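PDB 4S1V: D-3-phosphoglycerate dehydrogenase-related protein from Vibrio cholerae, which probably catalyses the NAD-dependent oxidation of a D-2-hydroxyacid such as D-3-phosphoglycerate, as a member of the D-isomer-specific 2-hydroxyacid dehydrogenase family. Local coordinates for residues Leu71-Gln76 / Gly93-Glu98; Leu206-Arg211 / Ser232-Thr237. All blocks are in the same frame, centred on the assembly; numbering follows the deposited sequence.

Overall arrangement
Each contact joins two neighbouring parallel strands through one beta-alpha-beta unit, and the pair illustrates how a single structural rule serves two different domains. Contact 1 comes first along the chain and closes before contact 2 opens. It lies at one border of the five-stranded sheet, where strand 95-98 is outermost within the chain and helix 294-312 packs on one face. Contact 2 sits inside the seven-stranded sheet of the NAD-binding domain, between strands 150-153 and 259-262. The centres of the two contacts are about 33 Å apart, on opposite sides of the chain's centre. This division into two lobes is consistent with the family, whose active site usually lies in the cleft between them.

Contact 1. Residues Leu71-Gln76 / Gly93-Glu98; sequences LKLISQ and GVTVLE
A single water bridges Ser75, Gln76 and Leu97 across strands 73-76 and 95-98. It donates to Ser75 OG at 2.8 Å and to the carbonyl oxygen of Gln76, and its approach to Leu97 O is weak. Leu97 O is gripped chiefly from elsewhere, by Gln76 N at 2.8 Å, in a nearly straight bond (N-H...O angle 176°). Ser75 OG also bonds to Ala304 O, so the serine ties this end of the pair to helix 294-312.

The rest of the ladder illustrates parallel pairing: Ile74 offers its N to Thr95 O and its O to Leu97 N, gripping the partner on both sides of Val96, while Thr95 N reaches Lys72 O at 2.9 Å. That last bond is the most bent of the four, at 149°.

Side chains divide between the two faces. With Leu73, Thr95 and Leu97 on one face, Leu73 CD1 meets Leu97 CD1 at 3.7 Å, the two side chains crossing nearly at right angles; Phe311 packs against Leu73 and Thr95. On the face of Ile74 and Val96, the CG1 branch of Val94, anti to its own N (chi1 -179°), comes within 3.8 Å of Ile74 CG1, while its CG2 branch lies 3.6 Å from Leu71 O. Cys89 of helix 86-91 touches both Ile74 and Val96. Gln76 bends away at chi2 to bond His83 through OE1 and Arg55 O through NE2.

Gly93, with positive phi, is the C-prime residue of the Schellman motif that ends helix 86-91 and turns the chain into strand 95-98, completing a classic beta-alpha-beta crossover at the sheet's border.

Contact 2. Residues Leu206-Arg211 / Ser232-Thr237; sequences LSLHLR and SLFVNT
The His209 ring has water 2 over one face, 3.4 Å above the plane and displaced toward the rim, while Thr237 OG1 approaches the ring obliquely, 3.6 Å from CE1. NE2 of the imidazole reaches back to Ser207 OG in a weak bond. The Phe234 ring is likewise met obliquely, by two leucines: Leu206 CD2 lies 3.9 Å from CE1, and Leu208 CD1 lies 3.7 Å from CZ. With CG anti to its carbonyl carbon (chi1 -57°), Leu208 also sets CD1 against the Asn236 amide, 3.8 Å from CG. That amide is held by Ser238 N at OD1 and Arg239 O at ND2.

Between these two groups the parallel strands are laced by Leu206 N to Leu233 O, Val235 N to Leu206 O at 2.7 Å, and Leu208 N to Val235 O. Beyond, as the strands part, water 2 donates to Leu208 O (2.6 Å), which Ser238 OG also bonds, accepts from Thr237 N (2.8 Å) and hydrogen-bonds Ser207 OG.

Apolar packing on the Phe234 face thus backs a water-bridged end; the His209 side chain itself touches the probable Rossmann-type glycine-rich motif, and water and Ser238 together would satisfy backbone groups no longer directly paired.

Contact 1. Residues Leu71-Gln76 / Gly93-Glu98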
loop_
_atom_site.group_PDB
_atom_site.type_symbol
_atom_site.label_atom_id
_atom_site.label_comp_id
_atom_site.label_asym_id
_atom_site.label_seq_id
_atom_site.Cartn_x
_atom_site.Cartn_y
_atom_site.Cartn_z
ATOM N N LEU C 71 -36.217 12.916 35.424
ATOM C CA LEU C 71 -34.821 12.743 35.836
ATOM C C LEU C 71 -34.554 13.323 37.225
ATOM O O LEU C 71 -34.788 14.505 37.467
ATOM C CB LEU C 71 -33.872 13.380 34.809
ATOM C CG LEU C 71 -32.365 13.142 34.981
ATOM C CD1 LEU C 71 -32.018 11.659 34.963
ATOM C CD2 LEU C 71 -31.569 13.899 33.927
ATOM N N LYS C 72 -34.055 12.483 38.131
ATOM C CA LYS C 72 -33.725 12.913 39.489
ATOM C C LYS C 72 -32.217 12.879 39.725
ATOM O O LYS C 72 -31.676 13.714 40.451
ATOM C CB LYS C 72 -34.450 12.046 40.532
ATOM C CG LYS C 72 -35.970 12.008 40.374
ATOM C CD LYS C 72 -36.681 11.378 41.573
ATOM C CE LYS C 72 -36.595 9.853 41.571
ATOM N NZ LYS C 72 -37.383 9.235 42.678
ATOM N N LEU C 73 -31.542 11.921 39.095
ATOM C CA LEU C 73 -30.120 11.725 39.337
ATOM C C LEU C 73 -29.277 11.537 38.077
ATOM O O LEU C 73 -29.643 10.799 37.165
ATOM C CB LEU C 73 -29.909 10.527 40.269
ATOM C CG LEU C 73 -28.488 9.969 40.398
ATOM C CD1 LEU C 73 -27.633 10.870 41.282
ATOM C CD2 LEU C 73 -28.523 8.547 40.941
ATOM N N ILE C 74 -28.134 12.211 38.054
ATOM C CA ILE C 74 -27.064 11.857 37.140
ATOM C C ILE C 74 -25.893 11.308 37.959
ATOM O O ILE C 74 -25.374 11.988 38.837
ATOM C CB ILE C 74 -26.624 13.061 36.302
ATOM C CG1 ILE C 74 -27.746 13.449 35.327
ATOM C CG2 ILE C 74 -25.324 12.746 35.570
ATOM C CD1 ILE C 74 -27.513 14.762 34.614
ATOM N N SER C 75 -25.495 10.070 37.680
ATOM C CA SER C 75 -24.334 9.485 38.348
ATOM C C SER C 75 -23.167 9.418 37.378
ATOM O O SER C 75 -23.213 8.689 36.389
ATOM C CB SER C 75 -24.652 8.099 38.919
ATOM O OG SER C 75 -23.539 7.578 39.644
ATOM N N GLN C 76 -22.131 10.196 37.671
ATOM C CA GLN C 76 -20.985 10.351 36.795
ATOM C C GLN C 76 -19.937 9.290 37.100
ATOM O O GLN C 76 -19.592 9.064 38.266
ATOM C CB GLN C 76 -20.397 11.759 36.975
ATOM C CG GLN C 76 -19.227 12.106 36.066
ATOM C CD GLN C 76 -19.612 12.097 34.596
ATOM O OE1 GLN C 76 -20.458 12.873 34.168
ATOM N NE2 GLN C 76 -18.990 11.213 33.820
ATOM N N GLY C 93 -33.506 20.568 39.399
ATOM C CA GLY C 93 -33.808 19.526 40.381
ATOM C C GLY C 93 -33.106 18.203 40.123
ATOM O O GLY C 93 -33.593 17.147 40.528
ATOM N N VAL C 94 -31.959 18.246 39.454
ATOM C CA VAL C 94 -31.215 17.014 39.204
ATOM C C VAL C 94 -29.965 16.963 40.064
ATOM O O VAL C 94 -29.114 17.853 39.992
ATOM C CB VAL C 94 -30.874 16.819 37.715
ATOM C CG1 VAL C 94 -30.131 15.504 37.507
ATOM C CG2 VAL C 94 -32.144 16.856 36.871
ATOM N N THR C 95 -29.899 15.936 40.906
ATOM C CA THR C 95 -28.714 15.639 41.703
ATOM C C THR C 95 -27.636 15.061 40.791
ATOM O O THR C 95 -27.906 14.162 39.987
ATOM C CB THR C 95 -29.025 14.630 42.832
ATOM O OG1 THR C 95 -30.152 15.086 43.581
ATOM C CG2 THR C 95 -27.835 14.471 43.795
ATOM N N VAL C 96 -26.424 15.599 40.911
ATOM C CA VAL C 96 -25.254 15.055 40.229
ATOM C C VAL C 96 -24.281 14.480 41.253
ATOM O O VAL C 96 -23.756 15.203 42.099
ATOM C CB VAL C 96 -24.547 16.120 39.366
ATOM C CG1 VAL C 96 -23.265 15.561 38.752
ATOM C CG2 VAL C 96 -25.482 16.613 38.273
ATOM N N LEU C 97 -24.056 13.175 41.178
ATOM C CA LEU C 97 -23.065 12.520 42.032
ATOM C C LEU C 97 -21.868 12.065 41.194
ATOM O O LEU C 97 -22.032 11.596 40.063
ATOM C CB LEU C 97 -23.691 11.337 42.787
ATOM C CG LEU C 97 -24.816 11.635 43.796
ATOM C CD1 LEU C 97 -25.510 10.355 44.263
ATOM C CD2 LEU C 97 -24.281 12.409 44.994
ATOM N N GLU C 98 -20.665 12.208 41.748
ATOM C CA GLU C 98 -19.467 11.788 41.029
ATOM C C GLU C 98 -18.754 10.592 41.644
ATOM O O GLU C 98 -18.814 10.376 42.862
ATOM C CB GLU C 98 -18.509 12.955 40.749
ATOM C CG GLU C 98 -18.068 13.794 41.936
ATOM C CD GLU C 98 -17.070 14.878 41.535
ATOM O OE1 GLU C 98 -16.976 15.209 40.333
ATOM O OE2 GLU C 98 -16.369 15.404 42.422
HETATM O O HOH W 1 -21.187 8.628 40.632
#

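Contact 2. Residues Leu206-Arg211 / Ser232-Thr237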
loop_
_atom_site.group_PDB
_atom_site.type_symbol
_atom_site.label_atom_id
_atom_site.label_comp_id
_atom_site.label_asym_id
_atom_site.label_seq_id
_atom_site.Cartn_x
_atom_site.Cartn_y
_atom_site.Cartn_z
ATOM N N LEU C 206 7.040 13.842 22.582
ATOM C CA LEU C 206 6.398 14.853 23.407
ATOM C C LEU C 206 4.954 14.452 23.717
ATOM O O LEU C 206 4.138 14.300 22.801
ATOM C CB LEU C 206 6.444 16.201 22.688
ATOM C CG LEU C 206 6.126 17.483 23.455
ATOM C CD1 LEU C 206 6.774 18.668 22.740
ATOM C CD2 LEU C 206 4.628 17.704 23.575
ATOM N N SER C 207 4.647 14.296 25.007
ATOM C CA SER C 207 3.332 13.823 25.440
ATOM C C SER C 207 2.615 14.830 26.339
ATOM O O SER C 207 3.197 15.338 27.305
ATOM C CB SER C 207 3.459 12.475 26.148
ATOM O OG SER C 207 2.213 11.805 26.193
ATOM N N LEU C 208 1.351 15.114 26.020
ATOM C CA LEU C 208 0.538 16.041 26.803
ATOM C C LEU C 208 -0.254 15.331 27.888
ATOM O O LEU C 208 -0.985 14.364 27.606
ATOM C CB LEU C 208 -0.438 16.804 25.901
ATOM C CG LEU C 208 0.118 17.621 24.726
ATOM C CD1 LEU C 208 -1.014 18.360 24.024
ATOM C CD2 LEU C 208 1.187 18.608 25.184
ATOM N N HIS C 209 -0.121 15.819 29.126
ATOM C CA HIS C 209 -0.936 15.329 30.236
ATOM C C HIS C 209 -1.470 16.476 31.044
ATOM O O HIS C 209 -1.004 16.750 32.146
ATOM C CB HIS C 209 -0.167 14.309 31.066
ATOM C CG HIS C 209 0.354 13.158 30.242
ATOM N ND1 HIS C 209 -0.402 12.087 29.939
ATOM C CD2 HIS C 209 1.570 12.978 29.586
ATOM C CE1 HIS C 209 0.301 11.250 29.152
ATOM N NE2 HIS C 209 1.508 11.799 28.938
ATOM N N LEU C 210 -2.446 17.172 30.461
ATOM C CA LEU C 210 -3.079 18.339 31.076
ATOM C C LEU C 210 -4.577 18.179 31.055
ATOM O O LEU C 210 -5.124 17.553 30.145
ATOM C CB LEU C 210 -2.752 19.612 30.295
ATOM C CG LEU C 210 -1.300 20.062 30.195
ATOM C CD1 LEU C 210 -1.221 21.331 29.356
ATOM C CD2 LEU C 210 -0.720 20.283 31.587
ATOM N N ARG C 211 -5.236 18.760 32.056
ATOM C CA ARG C 211 -6.684 18.929 32.032
ATOM C C ARG C 211 -7.019 20.104 31.125
ATOM O O ARG C 211 -6.262 21.075 31.061
ATOM C CB ARG C 211 -7.227 19.210 33.434
ATOM C CG ARG C 211 -7.269 18.002 34.356
ATOM C CD ARG C 211 -8.344 18.150 35.427
ATOM N NE ARG C 211 -8.127 19.329 36.272
ATOM C CZ ARG C 211 -7.392 19.343 37.382
ATOM N NH1 ARG C 211 -6.789 18.238 37.807
ATOM N NH2 ARG C 211 -7.260 20.469 38.072
ATOM N N SER C 232 10.307 14.021 15.095
ATOM C CA SER C 232 9.729 13.913 16.437
ATOM C C SER C 232 8.388 13.170 16.432
ATOM O O SER C 232 7.758 12.991 15.378
ATOM C CB SER C 232 9.571 15.295 17.074
ATOM O OG SER C 232 8.709 16.123 16.312
ATOM N N LEU C 233 7.971 12.730 17.611
ATOM C CA LEU C 233 6.649 12.131 17.787
ATOM C C LEU C 233 5.810 12.903 18.803
ATOM O O LEU C 233 6.174 13.002 19.974
ATOM C CB LEU C 233 6.756 10.652 18.186
ATOM C CG LEU C 233 5.461 9.998 18.708
ATOM C CD1 LEU C 233 4.414 9.822 17.607
ATOM C CD2 LEU C 233 5.783 8.671 19.377
ATOM N N PHE C 234 4.684 13.438 18.340
ATOM C CA PHE C 234 3.790 14.199 19.198
ATOM C C PHE C 234 2.644 13.321 19.682
ATOM O O PHE C 234 1.992 12.647 18.894
ATOM C CB PHE C 234 3.249 15.413 18.447
ATOM C CG PHE C 234 2.295 16.242 19.244
ATOM C CD1 PHE C 234 2.765 17.203 20.123
ATOM C CD2 PHE C 234 0.919 16.064 19.109
ATOM C CE1 PHE C 234 1.886 17.985 20.859
ATOM C CE2 PHE C 234 0.033 16.833 19.850
ATOM C CZ PHE C 234 0.519 17.803 20.722
ATOM N N VAL C 235 2.401 13.341 20.984
ATOM C CA VAL C 235 1.406 12.447 21.577
ATOM C C VAL C 235 0.361 13.237 22.357
ATOM O O VAL C 235 0.699 14.022 23.248
ATOM C CB VAL C 235 2.057 11.398 22.501
ATOM C CG1 VAL C 235 1.035 10.350 22.923
ATOM C CG2 VAL C 235 3.235 10.715 21.811
ATOM N N ASN C 236 -0.909 13.024 22.027
ATOM C CA ASN C 236 -1.987 13.617 22.810
ATOM C C ASN C 236 -3.010 12.581 23.261
ATOM O O ASN C 236 -3.836 12.130 22.458
ATOM C CB ASN C 236 -2.664 14.741 22.023
ATOM C CG ASN C 236 -3.512 15.660 22.895
ATOM O OD1 ASN C 236 -3.625 15.483 24.118
ATOM N ND2 ASN C 236 -4.113 16.664 22.262
ATOM N N THR C 237 -2.938 12.202 24.542
ATOM C CA THR C 237 -3.962 11.349 25.179
ATOM C C THR C 237 -4.748 12.149 26.216
ATOM O O THR C 237 -5.354 11.592 27.143
ATOM C CB THR C 237 -3.348 10.110 25.868
ATOM O OG1 THR C 237 -2.359 10.531 26.813
ATOM C CG2 THR C 237 -2.703 9.176 24.842
HETATM O O HOH W 2 -0.524 12.368 25.957
#